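Local coordinates for arylsulfatase (Pseudoalteromonas sp. MB47, PDB 7AJ0), which probably hydrolyses sulfate esters of the algal polysaccharide fucoidan, acting as a calcium-containing, exo-acting sulfatase that assembles into a hexamer, at residues 113-119 and 503-509; 419-424 and 495-500; 378-383 and 400-406; 140-146 and 171-175. One frame throughout, in Å; residues are numbered along the deposited sequence.

Interaction 1. Residues 113-119 and 503-509; sequences RLPVRSG and MKKYPNT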
# COMPACT_ATOMS: atom_id res chain seq x y z
N ARG A 113 8.55 -28.26 -26.35
CA ARG A 113 9.04 -26.94 -26.73
C ARG A 113 8.30 -25.86 -25.97
O ARG A 113 7.07 -25.87 -25.90
CB ARG A 113 8.88 -26.73 -28.24
CG ARG A 113 10.05 -27.27 -29.04
CD ARG A 113 9.65 -27.66 -30.45
NE ARG A 113 9.06 -26.57 -31.22
CZ ARG A 113 9.75 -25.57 -31.76
NH1 ARG A 113 11.06 -25.50 -31.60
NH2 ARG A 113 9.12 -24.63 -32.45
N LEU A 114 9.06 -24.93 -25.39
CA LEU A 114 8.46 -23.74 -24.82
C LEU A 114 7.54 -23.10 -25.86
O LEU A 114 7.91 -22.99 -27.03
CB LEU A 114 9.54 -22.76 -24.38
CG LEU A 114 10.33 -23.19 -23.14
CD1 LEU A 114 11.58 -22.34 -22.97
CD2 LEU A 114 9.46 -23.12 -21.90
N PRO A 115 6.34 -22.67 -25.47
CA PRO A 115 5.37 -22.20 -26.48
C PRO A 115 5.79 -20.94 -27.21
O PRO A 115 5.23 -20.65 -28.28
CB PRO A 115 4.08 -21.97 -25.67
CG PRO A 115 4.52 -21.87 -24.25
CD PRO A 115 5.76 -22.69 -24.11
N VAL A 116 6.76 -20.18 -26.70
CA VAL A 116 7.22 -19.01 -27.44
C VAL A 116 7.91 -19.43 -28.73
O VAL A 116 7.91 -18.69 -29.72
CB VAL A 116 8.14 -18.14 -26.56
CG1 VAL A 116 9.45 -18.86 -26.27
CG2 VAL A 116 8.38 -16.80 -27.23
N ARG A 117 8.49 -20.64 -28.76
CA ARG A 117 9.12 -21.12 -29.99
C ARG A 117 8.07 -21.52 -31.02
O ARG A 117 8.24 -21.26 -32.22
CB ARG A 117 10.03 -22.31 -29.69
CG ARG A 117 11.08 -22.06 -28.62
CD ARG A 117 12.10 -23.19 -28.60
NE ARG A 117 12.98 -23.15 -27.44
CZ ARG A 117 14.11 -22.46 -27.37
NH1 ARG A 117 14.52 -21.73 -28.41
NH2 ARG A 117 14.84 -22.49 -26.27
N SER A 118 6.99 -22.15 -30.57
CA SER A 118 5.99 -22.70 -31.48
C SER A 118 4.93 -21.69 -31.89
O SER A 118 4.34 -21.82 -32.96
CB SER A 118 5.30 -23.90 -30.82
OG SER A 118 4.57 -23.51 -29.67
N GLY A 119 4.68 -20.67 -31.06
CA GLY A 119 3.58 -19.77 -31.28
C GLY A 119 2.32 -20.15 -30.54
O GLY A 119 1.31 -19.43 -30.64
N MET A 503 17.23 -18.71 -29.44
CA MET A 503 16.12 -18.20 -30.23
C MET A 503 16.56 -17.29 -31.37
O MET A 503 15.73 -16.92 -32.20
CB MET A 503 15.14 -17.46 -29.31
CG MET A 503 14.60 -18.37 -28.23
SD MET A 503 13.47 -17.58 -27.08
CE MET A 503 12.99 -19.01 -26.12
N LYS A 504 17.84 -16.92 -31.41
CA LYS A 504 18.44 -16.33 -32.60
C LYS A 504 18.94 -17.41 -33.54
O LYS A 504 18.72 -17.34 -34.75
CB LYS A 504 19.59 -15.40 -32.19
CG LYS A 504 20.32 -14.73 -33.35
CD LYS A 504 19.53 -13.57 -33.93
CE LYS A 504 20.26 -12.91 -35.09
NZ LYS A 504 21.59 -12.36 -34.68
N LYS A 505 19.61 -18.43 -32.99
CA LYS A 505 20.10 -19.55 -33.78
C LYS A 505 18.97 -20.42 -34.31
O LYS A 505 19.08 -21.00 -35.39
CB LYS A 505 21.07 -20.37 -32.93
CG LYS A 505 21.78 -21.51 -33.64
CD LYS A 505 22.79 -22.16 -32.70
CE LYS A 505 23.62 -23.24 -33.39
NZ LYS A 505 22.78 -24.35 -33.92
N TYR A 506 17.87 -20.52 -33.56
CA TYR A 506 16.68 -21.28 -33.96
C TYR A 506 15.48 -20.35 -33.86
O TYR A 506 14.87 -20.22 -32.79
CB TYR A 506 16.50 -22.52 -33.09
CG TYR A 506 17.64 -23.51 -33.21
CD1 TYR A 506 18.75 -23.42 -32.39
CD2 TYR A 506 17.60 -24.53 -34.16
CE1 TYR A 506 19.79 -24.32 -32.50
CE2 TYR A 506 18.63 -25.43 -34.28
CZ TYR A 506 19.73 -25.32 -33.45
OH TYR A 506 20.76 -26.22 -33.57
N PRO A 507 15.12 -19.68 -34.96
CA PRO A 507 14.09 -18.63 -34.87
C PRO A 507 12.77 -19.15 -34.33
O PRO A 507 12.36 -20.28 -34.63
CB PRO A 507 13.95 -18.15 -36.32
CG PRO A 507 15.22 -18.53 -36.98
CD PRO A 507 15.65 -19.81 -36.33
N ASN A 508 12.11 -18.32 -33.53
CA ASN A 508 10.78 -18.64 -33.04
C ASN A 508 9.76 -18.50 -34.17
O ASN A 508 9.99 -17.81 -35.17
CB ASN A 508 10.40 -17.73 -31.87
CG ASN A 508 11.24 -17.98 -30.63
OD1 ASN A 508 11.79 -19.06 -30.44
ND2 ASN A 508 11.32 -16.98 -29.77
N THR A 509 8.62 -19.15 -33.99
CA THR A 509 7.56 -19.13 -34.99
C THR A 509 6.71 -17.87 -34.84
O THR A 509 6.26 -17.55 -33.74
CB THR A 509 6.68 -20.37 -34.87
OG1 THR A 509 7.46 -21.54 -35.15
CG2 THR A 509 5.51 -20.29 -35.84
O HOH W 1 10.29 -22.43 -34.32
O HOH W 2 13.20 -21.24 -31.02
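The guanidinium of Arg117 carries Met503 CE over one face, 3.8 Å from CZ and offset toward the rim, while a water sits in its plane at the edge, 3.0 Å from NH1. The guanidinium of Arg113 is covered on one face by Arg117 CB and has another water in its plane, held by NH2. Met503 reaches its place as an extended chain lying across both Arg117 and Val116, so that CE also packs on Val116 CG1 at 3.5 Å. The amide of Asn508 turns its plane 72° from the Arg117 guanidinium; OD1 rests 3.4 Å from Arg117 CA and shares the water at Arg117 NH1. The backbone carbonyl of Arg117 is gripped twice by Thr509: OG1 donates in the carbonyl plane at 3.0 Å, and Thr509 N donates to Arg117 O at 2.8 Å. Both arginines have stronger partners beyond the two segments, Glu138 for Arg113 and Asp401 for Arg117. The C-terminal tail is thus fastened to the short helix 115-118 through the Arg117 carbonyl and waters, the end of helix 489-505 adds the Met503 packing, and the arginine charges are probably balanced by acids of the surrounding chain.

Interaction 2. Residues 419-424 and 495-500; sequences QVVYMW and FMKAHI
Tyr422 fills the middle of this contact, its ring laid flat between His499 on one face and Val420 CG1 on the opposite face. The Tyr422 and His499 rings form an offset stack, with centroids 3.7 Å apart and planes only 6° from parallel. The two side chains run past each other in opposite directions, which brings His499 CB over the tyrosine ring and Tyr422 CB over the imidazole. With chi1 at -179°, trans to the main-chain nitrogen, His499 carries its imidazole out from the helix to the strand. There its NE2 accepts a hydrogen bond of 3.0 Å from Trp424 NE1, each nitrogen lying close to the plane of the other's ring. One turn earlier along the helix, the ring of Phe495 receives Val420 CG2 as a knob over the centre of its face, 3.7 Å from the centroid. At the other end, Ile500 CD1 packs against Trp424 CH2 at 3.7 Å. The axes of strand 420-424 and helix 495-500 cross at -66°. This is helix-on-sheet packing: helix 489-505 lies against the four-stranded antiparallel sheet that begins with strand 420-425, and an aromatic cluster of Tyr422, Trp424 and His499 joins the layers.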
# COMPACT_ATOMS: atom_id res chain seq x y z
N GLN A 419 19.25 -28.74 -15.57
CA GLN A 419 20.03 -27.79 -14.79
C GLN A 419 19.27 -26.50 -14.51
O GLN A 419 19.49 -25.87 -13.47
CB GLN A 419 21.33 -27.46 -15.53
CG GLN A 419 22.37 -26.76 -14.68
CD GLN A 419 23.69 -26.61 -15.39
OE1 GLN A 419 24.75 -26.81 -14.80
NE2 GLN A 419 23.64 -26.26 -16.68
N VAL A 420 18.38 -26.09 -15.41
CA VAL A 420 17.69 -24.81 -15.29
C VAL A 420 16.27 -24.95 -15.82
O VAL A 420 16.01 -25.70 -16.77
CB VAL A 420 18.43 -23.68 -16.06
CG1 VAL A 420 17.68 -22.37 -15.94
CG2 VAL A 420 19.86 -23.53 -15.56
N VAL A 421 15.35 -24.22 -15.20
CA VAL A 421 13.99 -24.07 -15.69
C VAL A 421 13.83 -22.62 -16.14
O VAL A 421 14.14 -21.69 -15.38
CB VAL A 421 12.95 -24.42 -14.61
CG1 VAL A 421 11.54 -24.13 -15.12
CG2 VAL A 421 13.08 -25.88 -14.22
N TYR A 422 13.37 -22.43 -17.37
CA TYR A 422 13.16 -21.11 -17.93
C TYR A 422 11.67 -20.80 -17.96
O TYR A 422 10.87 -21.61 -18.44
CB TYR A 422 13.75 -21.01 -19.34
CG TYR A 422 15.24 -21.22 -19.35
CD1 TYR A 422 16.11 -20.19 -19.03
CD2 TYR A 422 15.79 -22.46 -19.67
CE1 TYR A 422 17.48 -20.38 -19.03
CE2 TYR A 422 17.15 -22.66 -19.68
CZ TYR A 422 17.99 -21.61 -19.36
OH TYR A 422 19.35 -21.81 -19.36
N MET A 423 11.31 -19.64 -17.45
CA MET A 423 9.92 -19.26 -17.23
C MET A 423 9.56 -18.10 -18.15
O MET A 423 10.28 -17.10 -18.20
CB MET A 423 9.71 -18.90 -15.76
CG MET A 423 10.53 -19.79 -14.84
SD MET A 423 9.83 -20.07 -13.22
CE MET A 423 10.96 -21.31 -12.61
N TRP A 424 8.46 -18.26 -18.88
CA TRP A 424 8.00 -17.27 -19.84
C TRP A 424 6.54 -16.94 -19.58
O TRP A 424 5.74 -17.81 -19.22
CB TRP A 424 8.13 -17.77 -21.28
CG TRP A 424 9.53 -17.87 -21.77
CD1 TRP A 424 10.45 -18.81 -21.44
CD2 TRP A 424 10.18 -17.00 -22.71
NE1 TRP A 424 11.63 -18.58 -22.10
CE2 TRP A 424 11.49 -17.47 -22.89
CE3 TRP A 424 9.77 -15.86 -23.42
CZ2 TRP A 424 12.40 -16.85 -23.74
CZ3 TRP A 424 10.68 -15.24 -24.26
CH2 TRP A 424 11.97 -15.74 -24.42
N PHE A 495 23.07 -17.92 -18.02
CA PHE A 495 22.01 -18.84 -18.42
C PHE A 495 20.91 -18.10 -19.18
O PHE A 495 20.39 -18.62 -20.18
CB PHE A 495 21.42 -19.54 -17.19
CG PHE A 495 22.25 -20.68 -16.67
CD1 PHE A 495 22.86 -21.58 -17.54
CD2 PHE A 495 22.42 -20.87 -15.31
CE1 PHE A 495 23.62 -22.63 -17.06
CE2 PHE A 495 23.17 -21.92 -14.82
CZ PHE A 495 23.77 -22.80 -15.70
N MET A 496 20.54 -16.90 -18.73
CA MET A 496 19.54 -16.13 -19.46
C MET A 496 20.02 -15.82 -20.87
O MET A 496 19.31 -16.07 -21.85
CB MET A 496 19.23 -14.83 -18.72
CG MET A 496 18.57 -13.77 -19.62
SD MET A 496 18.12 -12.26 -18.76
CE MET A 496 19.73 -11.61 -18.31
N LYS A 497 21.23 -15.26 -20.99
CA LYS A 497 21.73 -14.86 -22.30
C LYS A 497 21.77 -16.04 -23.26
O LYS A 497 21.31 -15.94 -24.40
CB LYS A 497 23.13 -14.25 -22.15
CG LYS A 497 23.18 -13.00 -21.27
CD LYS A 497 22.63 -11.79 -22.00
CE LYS A 497 22.77 -10.52 -21.16
NZ LYS A 497 24.20 -10.23 -20.82
N ALA A 498 22.31 -17.17 -22.81
CA ALA A 498 22.39 -18.34 -23.67
C ALA A 498 21.00 -18.81 -24.09
O ALA A 498 20.78 -19.17 -25.25
CB ALA A 498 23.15 -19.46 -22.96
N HIS A 499 20.05 -18.81 -23.15
CA HIS A 499 18.70 -19.24 -23.47
C HIS A 499 18.09 -18.36 -24.55
O HIS A 499 17.48 -18.86 -25.50
CB HIS A 499 17.83 -19.20 -22.21
CG HIS A 499 16.43 -19.65 -22.43
ND1 HIS A 499 16.10 -20.96 -22.70
CD2 HIS A 499 15.26 -18.97 -22.41
CE1 HIS A 499 14.80 -21.07 -22.85
NE2 HIS A 499 14.26 -19.87 -22.68
N ILE A 500 18.25 -17.04 -24.43
CA ILE A 500 17.74 -16.14 -25.45
C ILE A 500 18.49 -16.35 -26.76
O ILE A 500 17.91 -16.20 -27.85
CB ILE A 500 17.85 -14.68 -24.97
CG1 ILE A 500 16.94 -14.43 -23.76
CG2 ILE A 500 17.50 -13.71 -26.10
CD1 ILE A 500 15.46 -14.59 -24.04

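Interaction 3. Residues 378-383 and 400-406; sequences TDIYMT and FDGIDQT
Asp379 OD1 accepts the backbone N-H of Ile403 at 2.8 Å, on its anti side and 32° out of the carboxylate plane, and the same oxygen forms a salt bridge with Arg418. The other oxygen, OD2, is met from above the carboxylate plane by Gln405 NE2 at 3.3 Å, the two flat groups standing 75° apart. Gln405 CG lies against Asp379 CB, and the bend at chi2 (-79°) turns the amide so that NE2 reaches OD2, while Gln405 OE1 accepts from Arg417 N. One helical turn on, Thr383 OG1 receives Gln405 N at 3.0 Å and donates to Asp379 O at 2.6 Å. Met382, bent at chi2 and chi3, lays CE against Gly402 O and 3.8 Å from Phe400 CB. Gly402 comes so close that a side chain would collide with Thr378 O. Replacing Asp379 by an alanine is likely to leave Ile403 N and the Gln405 amide without this acceptor and Arg418 without this carboxylate partner. Asp404 OD1 takes both N and OG1 of Thr406. The 400-406 strip thus runs along helix 377-387 and ends in an Asx turn, with Gln405 at the N-cap of the next helix.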
# COMPACT_ATOMS: atom_id res chain seq x y z
N THR A 378 7.92 -30.28 -20.41
CA THR A 378 8.58 -30.74 -21.63
C THR A 378 9.43 -31.98 -21.38
O THR A 378 9.73 -32.71 -22.34
CB THR A 378 9.46 -29.63 -22.21
OG1 THR A 378 10.44 -29.23 -21.24
CG2 THR A 378 8.62 -28.43 -22.61
N ASP A 379 9.82 -32.24 -20.13
CA ASP A 379 10.59 -33.43 -19.83
C ASP A 379 9.73 -34.69 -19.91
O ASP A 379 10.25 -35.77 -20.21
CB ASP A 379 11.23 -33.32 -18.45
CG ASP A 379 12.25 -32.19 -18.37
OD1 ASP A 379 12.68 -31.70 -19.43
OD2 ASP A 379 12.61 -31.79 -17.24
N ILE A 380 8.43 -34.58 -19.64
CA ILE A 380 7.54 -35.71 -19.83
C ILE A 380 7.49 -36.09 -21.31
O ILE A 380 7.54 -37.27 -21.68
CB ILE A 380 6.14 -35.39 -19.28
CG1 ILE A 380 6.21 -35.10 -17.78
CG2 ILE A 380 5.19 -36.55 -19.56
CD1 ILE A 380 4.95 -34.48 -17.21
N TYR A 381 7.38 -35.08 -22.18
CA TYR A 381 7.40 -35.31 -23.62
C TYR A 381 8.68 -36.03 -24.03
O TYR A 381 8.63 -37.07 -24.70
CB TYR A 381 7.26 -33.97 -24.34
CG TYR A 381 7.52 -33.98 -25.82
CD1 TYR A 381 8.81 -33.92 -26.32
CD2 TYR A 381 6.47 -34.02 -26.73
CE1 TYR A 381 9.06 -33.91 -27.67
CE2 TYR A 381 6.71 -34.01 -28.09
CZ TYR A 381 8.00 -33.96 -28.55
OH TYR A 381 8.24 -33.96 -29.91
N MET A 382 9.83 -35.49 -23.64
CA MET A 382 11.10 -36.06 -24.08
C MET A 382 11.36 -37.41 -23.44
O MET A 382 11.96 -38.29 -24.06
CB MET A 382 12.25 -35.10 -23.76
CG MET A 382 13.47 -35.27 -24.65
SD MET A 382 13.11 -34.99 -26.39
CE MET A 382 12.79 -33.23 -26.42
N THR A 383 10.91 -37.60 -22.19
CA THR A 383 11.00 -38.91 -21.56
C THR A 383 10.13 -39.93 -22.29
O THR A 383 10.54 -41.07 -22.52
CB THR A 383 10.59 -38.80 -20.09
OG1 THR A 383 11.46 -37.88 -19.42
CG2 THR A 383 10.66 -40.15 -19.40
N PHE A 400 14.52 -27.95 -29.09
CA PHE A 400 13.65 -28.67 -28.16
C PHE A 400 14.14 -28.43 -26.74
O PHE A 400 15.30 -28.69 -26.42
CB PHE A 400 13.61 -30.16 -28.50
CG PHE A 400 12.77 -30.48 -29.69
CD1 PHE A 400 11.42 -30.75 -29.53
CD2 PHE A 400 13.31 -30.49 -30.96
CE1 PHE A 400 10.63 -31.03 -30.63
CE2 PHE A 400 12.52 -30.77 -32.06
CZ PHE A 400 11.18 -31.04 -31.89
N ASP A 401 13.23 -27.94 -25.89
CA ASP A 401 13.56 -27.60 -24.52
C ASP A 401 13.47 -28.78 -23.57
O ASP A 401 14.06 -28.74 -22.48
CB ASP A 401 12.63 -26.48 -24.03
CG ASP A 401 12.73 -25.24 -24.89
OD1 ASP A 401 13.75 -24.53 -24.80
OD2 ASP A 401 11.78 -24.97 -25.66
N GLY A 402 12.76 -29.84 -23.95
CA GLY A 402 12.60 -30.97 -23.07
C GLY A 402 13.87 -31.78 -22.93
O GLY A 402 14.70 -31.84 -23.84
N ILE A 403 14.03 -32.40 -21.77
CA ILE A 403 15.17 -33.24 -21.46
C ILE A 403 14.66 -34.62 -21.05
O ILE A 403 13.72 -34.73 -20.26
CB ILE A 403 16.04 -32.64 -20.34
CG1 ILE A 403 16.60 -31.28 -20.77
CG2 ILE A 403 17.16 -33.60 -19.96
CD1 ILE A 403 17.15 -30.45 -19.63
N ASP A 404 15.28 -35.66 -21.60
CA ASP A 404 14.96 -37.03 -21.19
C ASP A 404 15.34 -37.23 -19.73
O ASP A 404 16.51 -37.06 -19.36
CB ASP A 404 15.70 -38.02 -22.09
CG ASP A 404 15.49 -39.46 -21.66
OD1 ASP A 404 14.49 -39.74 -20.96
OD2 ASP A 404 16.34 -40.31 -22.01
N GLN A 405 14.36 -37.60 -18.91
CA GLN A 405 14.57 -37.78 -17.47
C GLN A 405 14.43 -39.23 -17.04
O GLN A 405 14.24 -39.51 -15.85
CB GLN A 405 13.59 -36.90 -16.69
CG GLN A 405 13.79 -35.41 -16.86
CD GLN A 405 14.94 -34.87 -16.03
OE1 GLN A 405 15.84 -35.61 -15.64
NE2 GLN A 405 14.92 -33.57 -15.76
N THR A 406 14.52 -40.18 -17.98
CA THR A 406 14.37 -41.58 -17.63
C THR A 406 15.40 -42.00 -16.58
O THR A 406 15.08 -42.75 -15.65
CB THR A 406 14.49 -42.46 -18.88
OG1 THR A 406 13.40 -42.17 -19.76
CG2 THR A 406 14.47 -43.93 -18.51

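Interaction 4. Residues 140-146 and 171-175; sequences SQGKLLS and VGFDY
Ser140, the N-cap of helix 141-146, also bonds Val171 and so ties that helix to the loop at 171-175. From CB, which lies 4.0 Å from Phe173 CE1, the chain turns to OG, placed between the backbone N and the carbonyl carbon (chi1 65°). Ser140 OG donates to Val171 O at 2.7 Å, approaching 32° out of the carbonyl plane, and accepts Lys143 N at 3.3 Å as the capping bond. A water joins Ser140 N to the same Val171 oxygen, so this carbonyl receives two donors. With an alanine here, Lys143 N would probably lose its side-chain cap and Val171 O its direct link to the helix start. Two glycines permit the close approach: a side chain on Gly172 would collide with Ser140 OG, and one on Gly142 would strike the Phe173 ring. Instead Gly142 CA sits over one face of that ring, 4.0 Å from the centroid, in a CH-pi contact. The helix thereby packs beside the loop leading into strand 175-177 of the mixed sheet. At the C-terminal end of the helix Ser146 OG lies 2.9 Å from Asp174 OD2; this hydroxyl also bonds Thr152 OG1, and Asp174 OD1 forms a salt bridge with Lys221.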
# COMPACT_ATOMS: atom_id res chain seq x y z
N SER A 140 4.06 -33.87 -32.31
CA SER A 140 3.54 -34.38 -31.05
C SER A 140 4.09 -35.78 -30.77
O SER A 140 4.55 -36.49 -31.68
CB SER A 140 2.02 -34.42 -31.06
OG SER A 140 1.54 -35.35 -32.02
N GLN A 141 4.04 -36.19 -29.50
CA GLN A 141 4.45 -37.54 -29.16
C GLN A 141 3.48 -38.56 -29.74
O GLN A 141 3.87 -39.70 -30.01
CB GLN A 141 4.57 -37.72 -27.65
CG GLN A 141 3.29 -37.55 -26.86
CD GLN A 141 3.16 -36.16 -26.26
OE1 GLN A 141 2.93 -35.19 -26.99
NE2 GLN A 141 3.30 -36.06 -24.95
N GLY A 142 2.22 -38.17 -29.94
CA GLY A 142 1.30 -39.04 -30.65
C GLY A 142 1.82 -39.42 -32.02
O GLY A 142 1.80 -40.59 -32.41
N LYS A 143 2.32 -38.44 -32.77
CA LYS A 143 2.81 -38.71 -34.11
C LYS A 143 4.00 -39.65 -34.08
O LYS A 143 4.06 -40.63 -34.83
CB LYS A 143 3.18 -37.39 -34.81
CG LYS A 143 3.70 -37.57 -36.23
CD LYS A 143 3.92 -36.23 -36.92
CE LYS A 143 2.60 -35.56 -37.29
NZ LYS A 143 2.80 -34.18 -37.85
N LEU A 144 4.97 -39.38 -33.20
CA LEU A 144 6.21 -40.15 -33.20
C LEU A 144 6.02 -41.54 -32.62
O LEU A 144 6.63 -42.50 -33.09
CB LEU A 144 7.30 -39.39 -32.44
CG LEU A 144 7.67 -38.04 -33.06
CD1 LEU A 144 8.81 -37.39 -32.30
CD2 LEU A 144 8.05 -38.20 -34.53
N LEU A 145 5.17 -41.68 -31.59
CA LEU A 145 4.97 -42.99 -30.99
C LEU A 145 4.02 -43.85 -31.83
O LEU A 145 4.23 -45.06 -31.94
CB LEU A 145 4.43 -42.83 -29.57
CG LEU A 145 5.42 -42.22 -28.57
CD1 LEU A 145 4.73 -41.92 -27.25
CD2 LEU A 145 6.61 -43.15 -28.36
N SER A 146 2.99 -43.25 -32.42
CA SER A 146 2.14 -43.99 -33.35
C SER A 146 2.96 -44.64 -34.45
O SER A 146 2.60 -45.71 -34.96
CB SER A 146 1.08 -43.07 -33.95
OG SER A 146 -0.00 -42.89 -33.07
N VAL A 171 -3.15 -34.08 -35.45
CA VAL A 171 -1.77 -33.66 -35.26
C VAL A 171 -0.89 -34.82 -34.79
O VAL A 171 0.20 -34.60 -34.29
CB VAL A 171 -1.68 -32.47 -34.29
CG1 VAL A 171 -2.66 -31.38 -34.69
CG2 VAL A 171 -1.91 -32.93 -32.86
N GLY A 172 -1.36 -36.06 -34.93
CA GLY A 172 -0.54 -37.21 -34.61
C GLY A 172 -1.24 -38.30 -33.82
O GLY A 172 -0.99 -39.49 -34.05
N PHE A 173 -2.09 -37.92 -32.88
CA PHE A 173 -2.74 -38.90 -32.03
C PHE A 173 -3.73 -39.74 -32.83
O PHE A 173 -4.39 -39.24 -33.75
CB PHE A 173 -3.46 -38.22 -30.87
CG PHE A 173 -2.54 -37.54 -29.90
CD1 PHE A 173 -2.14 -36.23 -30.10
CD2 PHE A 173 -2.09 -38.21 -28.77
CE1 PHE A 173 -1.30 -35.60 -29.20
CE2 PHE A 173 -1.24 -37.58 -27.87
CZ PHE A 173 -0.85 -36.28 -28.09
N ASP A 174 -3.83 -41.02 -32.48
CA ASP A 174 -4.77 -41.91 -33.16
C ASP A 174 -6.21 -41.59 -32.80
O ASP A 174 -7.11 -41.78 -33.63
CB ASP A 174 -4.47 -43.37 -32.82
CG ASP A 174 -3.12 -43.83 -33.32
OD1 ASP A 174 -2.78 -43.55 -34.49
OD2 ASP A 174 -2.39 -44.47 -32.54
N TYR A 175 -6.46 -41.12 -31.58
CA TYR A 175 -7.82 -40.94 -31.09
C TYR A 175 -7.89 -39.70 -30.23
O TYR A 175 -7.03 -39.47 -29.38
CB TYR A 175 -8.26 -42.18 -30.28
CG TYR A 175 -9.70 -42.16 -29.84
CD1 TYR A 175 -10.72 -42.12 -30.77
CD2 TYR A 175 -10.04 -42.19 -28.49
CE1 TYR A 175 -12.05 -42.10 -30.38
CE2 TYR A 175 -11.36 -42.18 -28.09
CZ TYR A 175 -12.36 -42.14 -29.04
OH TYR A 175 -13.68 -42.13 -28.66
O HOH W 3 2.51 -33.31 -34.69

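Following the chain, interaction 1 opens first at 113-119 and closes last at 503-509, and the other three nest inside its loop without crossing one another. Interaction 4 closes a short loop from helix 141-146 to the approach to strand 175-177, at the large mixed sheet. Interaction 3 then joins helix 377-387 to 400-406, and interaction 2 sets helix 489-505 on the small antiparallel sheet. Interactions 1 and 2 share that last helix and touch through Met503 and Trp424. Asp401 links interaction 3 to interaction 1 by its salt bridge to Arg117, while Tyr381 packs interaction 3 against Gln141 of interaction 4. Interactions 2 and 4 stay about 18 Å apart at their nearest atoms.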